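Local coordinates for protein Non-atp dependent l-selective hydantoinase (Arthrobacter aurescens, PDB 1GKR) that hydrolyses the cyclic amide of hydantoins, aryl derivatives more readily than alkyl ones, using two zinc ions per subunit, with an enantioselectivity that depends on the substrate, at residues Leu238-Pro243 and Val259-Gly264; Asp307-Asp312 and Val361-Glu366. All coordinates share one frame; numbering follows the deposited sequence.

Contact 1: Leu238-Pro243 and Val259-Gly264. With ZN (zinc ion), chain E.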
loop_
_atom_site.group_PDB
_atom_site.type_symbol
_atom_site.label_atom_id
_atom_site.label_comp_id
_atom_site.label_asym_id
_atom_site.label_seq_id
_atom_site.Cartn_x
_atom_site.Cartn_y
_atom_site.Cartn_z
ATOM N N LEU A 238 -8.838 16.411 -14.976
ATOM C CA LEU A 238 -9.701 17.574 -14.799
ATOM C C LEU A 238 -10.787 17.345 -13.778
ATOM O O LEU A 238 -11.142 16.204 -13.474
ATOM C CB LEU A 238 -10.345 17.945 -16.130
ATOM C CG LEU A 238 -9.400 18.320 -17.269
ATOM C CD1 LEU A 238 -10.179 18.430 -18.556
ATOM C CD2 LEU A 238 -8.720 19.628 -16.951
ATOM N N HIS A 239 -11.309 18.455 -13.261
ATOM C CA HIS A 239 -12.381 18.462 -12.256
ATOM C C HIS A 239 -12.622 17.160 -11.506
ATOM O O HIS A 239 -13.563 16.431 -11.826
ATOM C CB HIS A 239 -13.693 18.877 -12.900
ATOM C CG HIS A 239 -13.953 18.191 -14.200
ATOM N ND1 HIS A 239 -13.709 16.848 -14.388
ATOM C CD2 HIS A 239 -14.439 18.654 -15.375
ATOM C CE1 HIS A 239 -14.036 16.511 -15.624
ATOM N NE2 HIS A 239 -14.481 17.589 -16.243
ATOM N N VAL A 240 -11.767 16.873 -10.524
ATOM C CA VAL A 240 -11.914 15.691 -9.683
ATOM C C VAL A 240 -12.871 16.125 -8.571
ATOM O O VAL A 240 -12.585 17.065 -7.823
ATOM C CB VAL A 240 -10.570 15.274 -9.097
ATOM C CG1 VAL A 240 -10.764 14.175 -8.057
ATOM C CG2 VAL A 240 -9.683 14.789 -10.215
ATOM N N SER A 241 -14.001 15.434 -8.465
ATOM C CA SER A 241 -15.046 15.797 -7.511
ATOM C C SER A 241 -15.009 15.214 -6.115
ATOM O O SER A 241 -15.719 15.715 -5.244
ATOM C CB SER A 241 -16.401 15.418 -8.078
ATOM O OG SER A 241 -16.580 14.012 -7.953
ATOM N N ASN A 242 -14.224 14.162 -5.894
ATOM C CA ASN A 242 -14.216 13.518 -4.590
ATOM C C ASN A 242 -12.843 13.243 -3.985
ATOM O O ASN A 242 -11.873 13.018 -4.696
ATOM C CB ASN A 242 -15.010 12.222 -4.693
ATOM C CG ASN A 242 -14.247 11.139 -5.420
ATOM O OD1 ASN A 242 -13.408 10.453 -4.831
ATOM N ND2 ASN A 242 -14.518 10.987 -6.710
ATOM N N PRO A 243 -12.766 13.199 -2.647
ATOM C CA PRO A 243 -11.540 12.962 -1.880
ATOM C C PRO A 243 -10.758 11.722 -2.278
ATOM O O PRO A 243 -9.525 11.763 -2.381
ATOM C CB PRO A 243 -12.039 12.858 -0.439
ATOM C CG PRO A 243 -13.382 13.517 -0.453
ATOM C CD PRO A 243 -13.945 13.094 -1.767
ATOM N N VAL A 259 1.624 12.849 -13.076
ATOM C CA VAL A 259 0.190 13.043 -13.136
ATOM C C VAL A 259 -0.213 14.081 -12.108
ATOM O O VAL A 259 0.425 14.195 -11.077
ATOM C CB VAL A 259 -0.517 11.725 -12.848
ATOM C CG1 VAL A 259 -0.008 10.682 -13.806
ATOM C CG2 VAL A 259 -0.259 11.286 -11.414
ATOM N N HIS A 260 -1.272 14.835 -12.386
ATOM C CA HIS A 260 -1.707 15.887 -11.474
ATOM C C HIS A 260 -3.202 15.970 -11.301
ATOM O O HIS A 260 -3.974 15.543 -12.157
ATOM C CB HIS A 260 -1.179 17.203 -11.981
ATOM C CG HIS A 260 0.241 17.114 -12.402
ATOM N ND1 HIS A 260 1.280 17.506 -11.591
ATOM C CD2 HIS A 260 0.805 16.554 -13.498
ATOM C CE1 HIS A 260 2.425 17.189 -12.166
ATOM N NE2 HIS A 260 2.164 16.609 -13.324
ATOM N N CYS A 261 -3.617 16.561 -10.194
ATOM C CA CYS A 261 -5.032 16.651 -9.911
ATOM C C CYS A 261 -5.623 18.053 -9.954
ATOM O O CYS A 261 -5.107 18.994 -9.342
ATOM C CB CYS A 261 -5.288 16.030 -8.559
ATOM S SG CYS A 261 -6.951 16.198 -8.059
ATOM N N GLU A 262 -6.710 18.191 -10.692
ATOM C CA GLU A 262 -7.385 19.472 -10.782
ATOM C C GLU A 262 -8.766 19.357 -10.171
ATOM O O GLU A 262 -9.433 18.333 -10.319
ATOM C CB GLU A 262 -7.570 19.914 -12.237
ATOM C CG GLU A 262 -8.318 21.246 -12.356
ATOM C CD GLU A 262 -9.080 21.414 -13.657
ATOM O OE1 GLU A 262 -10.121 20.754 -13.865
ATOM O OE2 GLU A 262 -8.637 22.219 -14.484
ATOM N N SER A 263 -9.178 20.392 -9.450
ATOM C CA SER A 263 -10.531 20.426 -8.933
ATOM C C SER A 263 -10.948 21.867 -9.129
ATOM O O SER A 263 -10.198 22.643 -9.714
ATOM C CB SER A 263 -10.615 20.037 -7.473
ATOM O OG SER A 263 -11.977 19.846 -7.143
ATOM N N GLY A 264 -12.124 22.247 -8.658
ATOM C CA GLY A 264 -12.534 23.617 -8.881
ATOM C C GLY A 264 -13.469 24.153 -7.836
ATOM O O GLY A 264 -14.051 23.396 -7.053
HETATM ZN ZN ZN E . -15.514 17.689 -18.264
#
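Leu-238 lies opposite Glu-262 and His-239 opposite Ser-263, the CA atoms of His-239 and Ser-263 coming within 4.3 Å, where the loop leaving strand 234-237 still follows its parallel neighbour, strand 259-263, in the TIM barrel. Val-240 N continues the strand-like pairing with a bond to Glu-262 O (2.8 Å). One residue earlier, at His-239, the acceptor is a side chain. With CG anti to the backbone N (chi1 178°), Glu-262 reaches along the loop, and OE1 accepts from His-239 N at 2.7 Å on its anti side, 17° out of the carboxylate plane. OE1 also bonds His-60 of the other zinc site, while the Leu-238 side chain runs at a slant to that of Glu-262, Leu-238 CD2 lying 3.6 Å from both Glu-262 OE1 and OE2. With an alanine here, His-239 N and the His-60 imidazole would probably both lose their shared acceptor, and the His-60 ring one second-shell restraint. Ser-263 OG donates to Val-240 O (2.9 Å), a side-chain bond that joins the loop to the end of the strand. The His-239 CB departs away from the strand, Leu-238 CB lies over one face of the ring, and His-239 NE2 binds zinc at 2.3 Å together with His-183 and the carboxylated Lys-147. Val-240 CG2 packs on Cys-261 SG, and both side chains rest on Ile-249 of helix 243-254, which joins the two strands.

Contact 2: Asp307-Asp312 and Val361-Glu366. With ZN (zinc ion), chain F.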
loop_
_atom_site.group_PDB
_atom_site.type_symbol
_atom_site.label_atom_id
_atom_site.label_comp_id
_atom_site.label_asym_id
_atom_site.label_seq_id
_atom_site.Cartn_x
_atom_site.Cartn_y
_atom_site.Cartn_z
ATOM N N ASP A 307 -3.484 19.757 -6.971
ATOM C CA ASP A 307 -2.507 20.537 -7.715
ATOM C C ASP A 307 -2.951 21.844 -8.343
ATOM O O ASP A 307 -2.226 22.835 -8.275
ATOM C CB ASP A 307 -1.877 19.648 -8.778
ATOM C CG ASP A 307 -1.259 18.416 -8.179
ATOM O OD1 ASP A 307 -0.252 18.588 -7.463
ATOM O OD2 ASP A 307 -1.781 17.293 -8.396
ATOM N N THR A 308 -4.124 21.857 -8.966
ATOM C CA THR A 308 -4.613 23.076 -9.598
ATOM C C THR A 308 -6.109 23.254 -9.425
ATOM O O THR A 308 -6.848 22.311 -9.140
ATOM C CB THR A 308 -4.352 23.081 -11.117
ATOM O OG1 THR A 308 -5.128 22.040 -11.720
ATOM C CG2 THR A 308 -2.878 22.864 -11.426
ATOM N N LEU A 309 -6.550 24.484 -9.619
ATOM C CA LEU A 309 -7.958 24.814 -9.527
ATOM C C LEU A 309 -8.341 25.428 -10.878
ATOM O O LEU A 309 -7.633 26.286 -11.412
ATOM C CB LEU A 309 -8.175 25.801 -8.386
ATOM C CG LEU A 309 -8.997 25.341 -7.178
ATOM C CD1 LEU A 309 -8.710 23.904 -6.843
ATOM C CD2 LEU A 309 -8.695 26.244 -5.991
ATOM N N GLY A 310 -9.435 24.950 -11.452
ATOM C CA GLY A 310 -9.893 25.470 -12.732
ATOM C C GLY A 310 -11.381 25.702 -12.590
ATOM O O GLY A 310 -12.055 24.919 -11.930
ATOM N N SER A 311 -11.909 26.753 -13.198
ATOM C CA SER A 311 -13.334 27.046 -13.046
ATOM C C SER A 311 -14.286 26.130 -13.802
ATOM O O SER A 311 -15.357 25.771 -13.299
ATOM C CB SER A 311 -13.606 28.485 -13.475
ATOM O OG SER A 311 -13.303 28.636 -14.850
ATOM N N ASP A 312 -13.877 25.734 -15.000
ATOM C CA ASP A 312 -14.720 24.926 -15.873
ATOM C C ASP A 312 -15.943 25.796 -16.238
ATOM O O ASP A 312 -17.082 25.329 -16.338
ATOM C CB ASP A 312 -15.152 23.615 -15.214
ATOM C CG ASP A 312 -15.761 22.643 -16.223
ATOM O OD1 ASP A 312 -15.413 22.740 -17.421
ATOM O OD2 ASP A 312 -16.575 21.779 -15.833
ATOM N N VAL A 361 -2.349 30.962 -4.236
ATOM C CA VAL A 361 -1.553 31.414 -5.366
ATOM C C VAL A 361 -0.860 30.251 -6.071
ATOM O O VAL A 361 -0.650 30.278 -7.283
ATOM C CB VAL A 361 -0.510 32.461 -4.918
ATOM C CG1 VAL A 361 0.573 32.639 -5.969
ATOM C CG2 VAL A 361 -1.211 33.776 -4.691
ATOM N N GLU A 362 -0.525 29.218 -5.309
ATOM C CA GLU A 362 0.144 28.061 -5.877
ATOM C C GLU A 362 -0.762 27.274 -6.815
ATOM O O GLU A 362 -0.356 26.926 -7.933
ATOM C CB GLU A 362 0.638 27.129 -4.772
ATOM C CG GLU A 362 1.498 26.000 -5.298
ATOM C CD GLU A 362 1.865 24.991 -4.235
ATOM O OE1 GLU A 362 0.963 24.611 -3.451
ATOM O OE2 GLU A 362 3.044 24.566 -4.195
ATOM N N VAL A 363 -1.987 27.000 -6.365
ATOM C CA VAL A 363 -2.928 26.225 -7.171
ATOM C C VAL A 363 -3.700 27.013 -8.249
ATOM O O VAL A 363 -4.223 26.415 -9.201
ATOM C CB VAL A 363 -3.957 25.508 -6.278
ATOM C CG1 VAL A 363 -3.259 24.662 -5.251
ATOM C CG2 VAL A 363 -4.845 26.516 -5.614
ATOM N N MET A 364 -3.772 28.338 -8.106
ATOM C CA MET A 364 -4.495 29.159 -9.067
ATOM C C MET A 364 -3.612 29.948 -10.007
ATOM O O MET A 364 -4.109 30.495 -10.995
ATOM C CB MET A 364 -5.457 30.121 -8.355
ATOM C CG MET A 364 -6.598 29.402 -7.704
ATOM S SD MET A 364 -7.850 30.465 -7.018
ATOM C CE MET A 364 -8.928 30.663 -8.428
ATOM N N CYS A 365 -2.313 30.013 -9.716
ATOM C CA CYS A 365 -1.398 30.762 -10.568
ATOM C C CYS A 365 -0.161 29.988 -10.979
ATOM O O CYS A 365 0.063 29.737 -12.159
ATOM C CB CYS A 365 -0.948 32.044 -9.868
ATOM S SG CYS A 365 -2.281 33.035 -9.151
ATOM N N GLU A 366 0.645 29.610 -9.997
ATOM C CA GLU A 366 1.890 28.913 -10.269
ATOM C C GLU A 366 1.820 27.559 -10.964
ATOM O O GLU A 366 2.334 27.423 -12.077
ATOM C CB GLU A 366 2.691 28.795 -8.975
ATOM C CG GLU A 366 3.393 30.084 -8.597
ATOM C CD GLU A 366 3.873 30.108 -7.157
ATOM O OE1 GLU A 366 4.268 29.034 -6.653
ATOM O OE2 GLU A 366 3.868 31.208 -6.548
HETATM ZN ZN ZN F . -14.945 21.173 -18.782
HETATM O O HOH W 1 -17.005 19.955 -18.041
#
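Val-363 CG1 stands anti to the carbonyl carbon (chi1 -55°), against Asp-307 O, which puts CG2 between the backbone N and the carbonyl carbon, beside Leu-309 CD2 at 3.9 Å. Here the inner face of helix 357-372 packs on strand 308-309 of the TIM barrel, a helix set against the outside of a barrel strand. The Leu-309 and Val-363 side chains run alongside each other in the same direction, whereas Met-364 crosses Leu-309 at a slant, its CG 4.0 Å from Leu-309 CB. The backbones also meet: Leu-309 N donates to Val-363 O at 3.1 Å from above the carbonyl plane, 39° out of it, and Thr-308 CA adds a CA-H...O contact to the same oxygen. The helix widens to a pi-type turn at 362-366, with Val-361 O accepting from both Cys-365 N and Glu-366 N. Met-364 also bonds through its backbone to Val-57 of strand 51-62, and Met-345 of helix 341-350 packs on both Leu-309 and Met-364. Past the strand the chain reaches the metal centre, where Asp-312 OD1 binds zinc at 2.1 Å and Asp-312 OD2 accepts a 2.9 Å hydrogen bond from a water ligand of the same ion.

Contacts 1 and 2 meet where strands 259-263 and 308-309 pair in parallel, their centres 11 Å apart. Probable hydrogen bonds join them at two levels, Cys-261 N to Asp-307 OD2 (2.7 Å) and Ser-263 O to Gly-310 N (3.0 Å). Between these, Thr-308 OG1 packs on Glu-262 CB and bonds to Glu-59. Each contact holds a ligand of a different zinc, His-239 in contact 1 and Asp-312 in contact 2. The zinc ions, ZN of chain E and ZN of chain F, lie 3.6 Å apart. The carboxylated Lys-147 bridges them, and Asp-312 shares its zinc with His-60 and His-62, completing the binuclear active site.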